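Local coordinates for putative DNA-binding protein (Salmonella choleraesuis, PDB 2HX0), which probably binds DNA and binds magnesium ions through histidine side chains, in a three-chain assembly, at residues R45-V59 with L72-E86. The protein carries 2 engineered substitutions. Sequence-based numbering, arbitrary orientation.
Sequences RAAWIAGCTGSLTDV and LTGTFEVISLNGTLE. Engineered in segment 45-59: Arg45 (natural residue His).
Ile49 meets Leu81, Gly83 and Leu85 where strands 47-56 and 75-86 run antiparallel, their N-to-C directions 160° apart. CB of Ile49 rests near Leu81 O; CG2, placed anti to the backbone N, comes to 3.2 Å from Leu81 O. CG1 instead lies beside that N (chi1 -51°), 3.8 Å from Gly83 O, and CD1 ends 3.9 Å from Leu85 CD2, the two side chains crossing at about a right angle. Ile49 N also donates to Gly83 O (3.0 Å), nearly in line with the carbonyl bond.

Beyond Ile49 the strands part, and water replaces direct bonds: one water donates to Ile49 O and Asn82 OD1 and accepts from Gly83 N, while another joins Cys52 O to Leu81 N. Direct pairing resumes where Val78 N donates to Gly54 O (2.8 Å). A beta bulge between Leu56 and Asp58 then shifts the register at the corner. There Val59 CG2 makes an off-centre CH-pi contact, 4.1 Å from the Phe76 ring centroid, and Thr73 OG1 donates to Asp58 OD1 (2.9 Å) on its anti side, while OD2 is hydrogen-bonded to Thr113 OG1.

Glu77, a magnesium-binding residue of this protein whose side chain here lies about 3 Å from a bound magnesium ion, forms a salt bridge with Arg115. Strands 47-56 and 75-86 lie centrally in the eight-stranded antiparallel sheet, flanked by 113-124 and 89-97, while past the corner Val59 and Leu72 pair strands 59-62 and 70-73 at its edge.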
loop_
_atom_site.group_PDB
_atom_site.type_symbol
_atom_site.label_atom_id
_atom_site.label_comp_id
_atom_site.label_asym_id
_atom_site.label_seq_id
_atom_site.Cartn_x
_atom_site.Cartn_y
_atom_site.Cartn_z
ATOM N N ARG A 45 12.355 -5.040 -15.125
ATOM C CA ARG A 45 12.533 -6.467 -14.869
ATOM C C ARG A 45 12.171 -6.928 -13.458
ATOM O O ARG A 45 12.095 -8.125 -13.206
ATOM C CB ARG A 45 13.984 -6.886 -15.149
ATOM C CG ARG A 45 14.504 -6.562 -16.546
ATOM C CD ARG A 45 13.670 -7.211 -17.633
ATOM N NE ARG A 45 13.660 -8.669 -17.550
ATOM C CZ ARG A 45 14.707 -9.448 -17.809
ATOM N NH1 ARG A 45 14.590 -10.766 -17.702
ATOM N NH2 ARG A 45 15.866 -8.916 -18.176
ATOM N N ALA A 46 11.955 -5.992 -12.541
ATOM C CA ALA A 46 11.610 -6.352 -11.165
ATOM C C ALA A 46 10.918 -5.166 -10.508
ATOM O O ALA A 46 11.511 -4.457 -9.698
ATOM C CB ALA A 46 12.866 -6.715 -10.394
ATOM N N ALA A 47 9.649 -4.970 -10.845
ATOM C CA ALA A 47 8.911 -3.831 -10.333
ATOM C C ALA A 47 7.752 -4.193 -9.421
ATOM O O ALA A 47 7.348 -5.350 -9.334
ATOM C CB ALA A 47 8.404 -2.986 -11.513
ATOM N N TRP A 48 7.235 -3.189 -8.724
ATOM C CA TRP A 48 6.094 -3.383 -7.836
ATOM C C TRP A 48 5.360 -2.056 -7.737
ATOM O O TRP A 48 5.928 -1.003 -8.026
ATOM C CB TRP A 48 6.567 -3.872 -6.451
ATOM C CG TRP A 48 6.911 -2.807 -5.431
ATOM C CD1 TRP A 48 6.101 -2.325 -4.442
ATOM C CD2 TRP A 48 8.170 -2.143 -5.276
ATOM N NE1 TRP A 48 6.778 -1.405 -3.678
ATOM C CE2 TRP A 48 8.051 -1.274 -4.169
ATOM C CE3 TRP A 48 9.388 -2.199 -5.966
ATOM C CZ2 TRP A 48 9.108 -0.466 -3.732
ATOM C CZ3 TRP A 48 10.439 -1.395 -5.534
ATOM C CH2 TRP A 48 10.290 -0.539 -4.424
ATOM N N ILE A 49 4.087 -2.105 -7.366
ATOM C CA ILE A 49 3.312 -0.878 -7.232
ATOM C C ILE A 49 3.598 -0.311 -5.849
ATOM O O ILE A 49 3.214 -0.897 -4.837
ATOM C CB ILE A 49 1.802 -1.144 -7.351
ATOM C CG1 ILE A 49 1.509 -1.961 -8.612
ATOM C CG2 ILE A 49 1.060 0.186 -7.389
ATOM C CD1 ILE A 49 1.904 -1.339 -9.982
ATOM N N ALA A 50 4.288 0.827 -5.812
ATOM C CA ALA A 50 4.647 1.456 -4.545
ATOM C C ALA A 50 3.580 2.413 -4.030
ATOM O O ALA A 50 3.564 2.752 -2.850
ATOM C CB ALA A 50 5.986 2.189 -4.685
ATOM N N GLY A 51 2.694 2.851 -4.916
ATOM C CA GLY A 51 1.637 3.762 -4.513
ATOM C C GLY A 51 0.627 3.902 -5.630
ATOM O O GLY A 51 0.998 3.894 -6.801
ATOM N N CYS A 52 -0.651 4.016 -5.284
ATOM C CA CYS A 52 -1.680 4.156 -6.308
ATOM C C CYS A 52 -2.983 4.724 -5.778
ATOM O O CYS A 52 -3.460 4.340 -4.707
ATOM C CB CYS A 52 -1.959 2.798 -6.970
ATOM S SG CYS A 52 -3.227 2.828 -8.277
ATOM N N THR A 53 -3.549 5.653 -6.536
ATOM C CA THR A 53 -4.823 6.253 -6.174
ATOM C C THR A 53 -5.522 6.623 -7.469
ATOM O O THR A 53 -4.871 6.908 -8.468
ATOM C CB THR A 53 -4.641 7.512 -5.311
ATOM O OG1 THR A 53 -5.927 7.984 -4.894
ATOM C CG2 THR A 53 -3.935 8.606 -6.088
ATOM N N GLY A 54 -6.849 6.607 -7.458
ATOM C CA GLY A 54 -7.573 6.943 -8.666
ATOM C C GLY A 54 -9.008 6.474 -8.648
ATOM O O GLY A 54 -9.557 6.162 -7.595
ATOM N N SER A 55 -9.603 6.401 -9.833
ATOM C CA SER A 55 -10.994 6.000 -9.977
ATOM C C SER A 55 -11.184 5.115 -11.200
ATOM O O SER A 55 -10.444 5.221 -12.176
ATOM C CB SER A 55 -11.866 7.251 -10.102
ATOM O OG SER A 55 -11.387 8.096 -11.132
ATOM N N LEU A 56 -12.184 4.244 -11.141
ATOM C CA LEU A 56 -12.474 3.342 -12.246
ATOM C C LEU A 56 -13.955 3.332 -12.584
ATOM O O LEU A 56 -14.798 3.671 -11.751
ATOM C CB LEU A 56 -12.054 1.914 -11.900
ATOM C CG LEU A 56 -10.590 1.645 -11.555
ATOM C CD1 LEU A 56 -10.442 0.209 -11.092
ATOM C CD2 LEU A 56 -9.702 1.910 -12.769
ATOM N N THR A 57 -14.249 2.935 -13.817
ATOM C CA THR A 57 -15.616 2.825 -14.304
ATOM C C THR A 57 -15.895 1.331 -14.431
ATOM O O THR A 57 -16.837 0.808 -13.832
ATOM C CB THR A 57 -15.771 3.507 -15.670
ATOM O OG1 THR A 57 -15.575 4.918 -15.517
ATOM C CG2 THR A 57 -17.158 3.250 -16.245
ATOM N N ASP A 58 -15.069 0.640 -15.208
ATOM C CA ASP A 58 -15.211 -0.799 -15.364
ATOM C C ASP A 58 -14.195 -1.457 -14.442
ATOM O O ASP A 58 -13.066 -0.987 -14.316
ATOM C CB ASP A 58 -14.937 -1.229 -16.808
ATOM C CG ASP A 58 -15.885 -0.586 -17.797
ATOM O OD1 ASP A 58 -17.108 -0.611 -17.546
ATOM O OD2 ASP A 58 -15.410 -0.058 -18.824
ATOM N N VAL A 59 -14.599 -2.543 -13.798
ATOM C CA VAL A 59 -13.710 -3.258 -12.895
ATOM C C VAL A 59 -13.757 -4.750 -13.196
ATOM O O VAL A 59 -14.834 -5.326 -13.352
ATOM C CB VAL A 59 -14.111 -3.028 -11.421
ATOM C CG1 VAL A 59 -13.149 -3.766 -10.504
ATOM C CG2 VAL A 59 -14.112 -1.542 -11.108
ATOM N N LEU A 72 -17.631 -5.740 -13.429
ATOM C CA LEU A 72 -18.560 -4.779 -12.861
ATOM C C LEU A 72 -18.375 -3.428 -13.526
ATOM O O LEU A 72 -17.303 -3.123 -14.041
ATOM C CB LEU A 72 -18.309 -4.646 -11.359
ATOM C CG LEU A 72 -18.214 -5.970 -10.594
ATOM C CD1 LEU A 72 -17.785 -5.706 -9.166
ATOM C CD2 LEU A 72 -19.556 -6.688 -10.637
ATOM N N THR A 73 -19.428 -2.622 -13.525
ATOM C CA THR A 73 -19.350 -1.294 -14.101
ATOM C C THR A 73 -20.091 -0.345 -13.185
ATOM O O THR A 73 -21.160 -0.669 -12.668
ATOM C CB THR A 73 -19.979 -1.234 -15.506
ATOM O OG1 THR A 73 -19.298 -2.147 -16.374
ATOM C CG2 THR A 73 -19.852 0.170 -16.079
ATOM N N GLY A 74 -19.512 0.828 -12.976
ATOM C CA GLY A 74 -20.144 1.801 -12.116
ATOM C C GLY A 74 -19.209 2.944 -11.808
ATOM O O GLY A 74 -18.472 3.412 -12.679
ATOM N N THR A 75 -19.249 3.393 -10.563
ATOM C CA THR A 75 -18.415 4.493 -10.113
ATOM C C THR A 75 -17.620 3.979 -8.925
ATOM O O THR A 75 -18.163 3.815 -7.833
ATOM C CB THR A 75 -19.282 5.687 -9.675
ATOM O OG1 THR A 75 -20.135 6.079 -10.759
ATOM C CG2 THR A 75 -18.413 6.860 -9.277
ATOM N N PHE A 76 -16.335 3.722 -9.140
ATOM C CA PHE A 76 -15.488 3.203 -8.080
ATOM C C PHE A 76 -14.236 4.024 -7.824
ATOM O O PHE A 76 -13.719 4.699 -8.714
ATOM C CB PHE A 76 -15.034 1.780 -8.406
ATOM C CG PHE A 76 -16.153 0.802 -8.604
ATOM C CD1 PHE A 76 -16.720 0.610 -9.864
ATOM C CD2 PHE A 76 -16.616 0.040 -7.536
ATOM C CE1 PHE A 76 -17.736 -0.336 -10.056
ATOM C CE2 PHE A 76 -17.623 -0.903 -7.712
ATOM C CZ PHE A 76 -18.186 -1.093 -8.979
ATOM N N GLU A 77 -13.753 3.949 -6.591
ATOM C CA GLU A 77 -12.520 4.621 -6.216
ATOM C C GLU A 77 -11.513 3.507 -6.011
ATOM O O GLU A 77 -11.851 2.452 -5.468
ATOM C CB GLU A 77 -12.676 5.388 -4.902
ATOM C CG GLU A 77 -13.595 6.588 -4.985
ATOM C CD GLU A 77 -13.061 7.655 -5.911
ATOM O OE1 GLU A 77 -11.989 8.219 -5.612
ATOM O OE2 GLU A 77 -13.709 7.932 -6.942
ATOM N N VAL A 78 -10.285 3.721 -6.465
ATOM C CA VAL A 78 -9.252 2.717 -6.265
ATOM C C VAL A 78 -8.674 2.976 -4.882
ATOM O O VAL A 78 -8.101 4.038 -4.625
ATOM C CB VAL A 78 -8.137 2.827 -7.313
ATOM C CG1 VAL A 78 -6.992 1.895 -6.944
ATOM C CG2 VAL A 78 -8.684 2.467 -8.682
ATOM N N ILE A 79 -8.835 2.012 -3.984
ATOM C CA ILE A 79 -8.340 2.162 -2.622
ATOM C C ILE A 79 -6.918 1.645 -2.521
ATOM O O ILE A 79 -6.076 2.229 -1.836
ATOM C CB ILE A 79 -9.255 1.421 -1.628
ATOM C CG1 ILE A 79 -10.636 2.087 -1.616
ATOM C CG2 ILE A 79 -8.649 1.442 -0.228
ATOM C CD1 ILE A 79 -11.569 1.818 -0.486
ATOM N N SER A 80 -6.652 0.547 -3.211
ATOM C CA SER A 80 -5.311 -0.008 -3.222
ATOM C C SER A 80 -5.112 -0.913 -4.420
ATOM O O SER A 80 -6.019 -1.628 -4.844
ATOM C CB SER A 80 -5.024 -0.781 -1.934
ATOM O OG SER A 80 -5.853 -1.918 -1.819
ATOM N N LEU A 81 -3.913 -0.841 -4.978
ATOM C CA LEU A 81 -3.518 -1.657 -6.111
ATOM C C LEU A 81 -2.127 -2.091 -5.700
ATOM O O LEU A 81 -1.210 -1.275 -5.627
ATOM C CB LEU A 81 -3.462 -0.825 -7.393
ATOM C CG LEU A 81 -2.844 -1.566 -8.581
ATOM C CD1 LEU A 81 -3.692 -2.773 -8.922
ATOM C CD2 LEU A 81 -2.738 -0.624 -9.769
ATOM N N ASN A 82 -1.981 -3.372 -5.400
ATOM C CA ASN A 82 -0.705 -3.892 -4.945
ATOM C C ASN A 82 -0.225 -5.073 -5.748
ATOM O O ASN A 82 -1.011 -5.798 -6.356
ATOM C CB ASN A 82 -0.805 -4.295 -3.474
ATOM C CG ASN A 82 -0.822 -3.101 -2.543
ATOM O OD1 ASN A 82 0.159 -2.362 -2.449
ATOM N ND2 ASN A 82 -1.938 -2.903 -1.852
ATOM N N GLY A 83 1.083 -5.269 -5.750
ATOM C CA GLY A 83 1.616 -6.393 -6.477
ATOM C C GLY A 83 2.889 -6.098 -7.223
ATOM O O GLY A 83 3.397 -4.974 -7.228
ATOM N N THR A 84 3.390 -7.138 -7.872
ATOM C CA THR A 84 4.621 -7.082 -8.629
ATOM C C THR A 84 4.336 -7.159 -10.115
ATOM O O THR A 84 3.273 -7.611 -10.530
ATOM C CB THR A 84 5.513 -8.271 -8.248
ATOM O OG1 THR A 84 4.760 -9.489 -8.387
ATOM C CG2 THR A 84 5.985 -8.140 -6.808
ATOM N N LEU A 85 5.278 -6.693 -10.919
ATOM C CA LEU A 85 5.118 -6.770 -12.357
ATOM C C LEU A 85 6.481 -6.684 -13.008
ATOM O O LEU A 85 7.417 -6.112 -12.447
ATOM C CB LEU A 85 4.183 -5.668 -12.881
ATOM C CG LEU A 85 4.541 -4.187 -12.779
ATOM C CD1 LEU A 85 3.488 -3.380 -13.521
ATOM C CD2 LEU A 85 4.619 -3.749 -11.325
ATOM N N GLU A 86 6.596 -7.290 -14.182
ATOM C CA GLU A 86 7.847 -7.292 -14.913
ATOM C C GLU A 86 7.587 -7.536 -16.396
ATOM O O GLU A 86 6.439 -7.676 -16.807
ATOM C CB GLU A 86 8.799 -8.346 -14.333
ATOM C CG GLU A 86 8.361 -9.803 -14.473
ATOM C CD GLU A 86 7.338 -10.249 -13.444
ATOM O OE1 GLU A 86 7.174 -9.579 -12.399
ATOM O OE2 GLU A 86 6.706 -11.301 -13.675
HETATM O O HOH W 1 2.471 -3.327 -4.044
HETATM O O HOH W 2 -2.792 1.708 -4.061
HETATM O O HOH W 3 -5.784 4.990 -3.413
#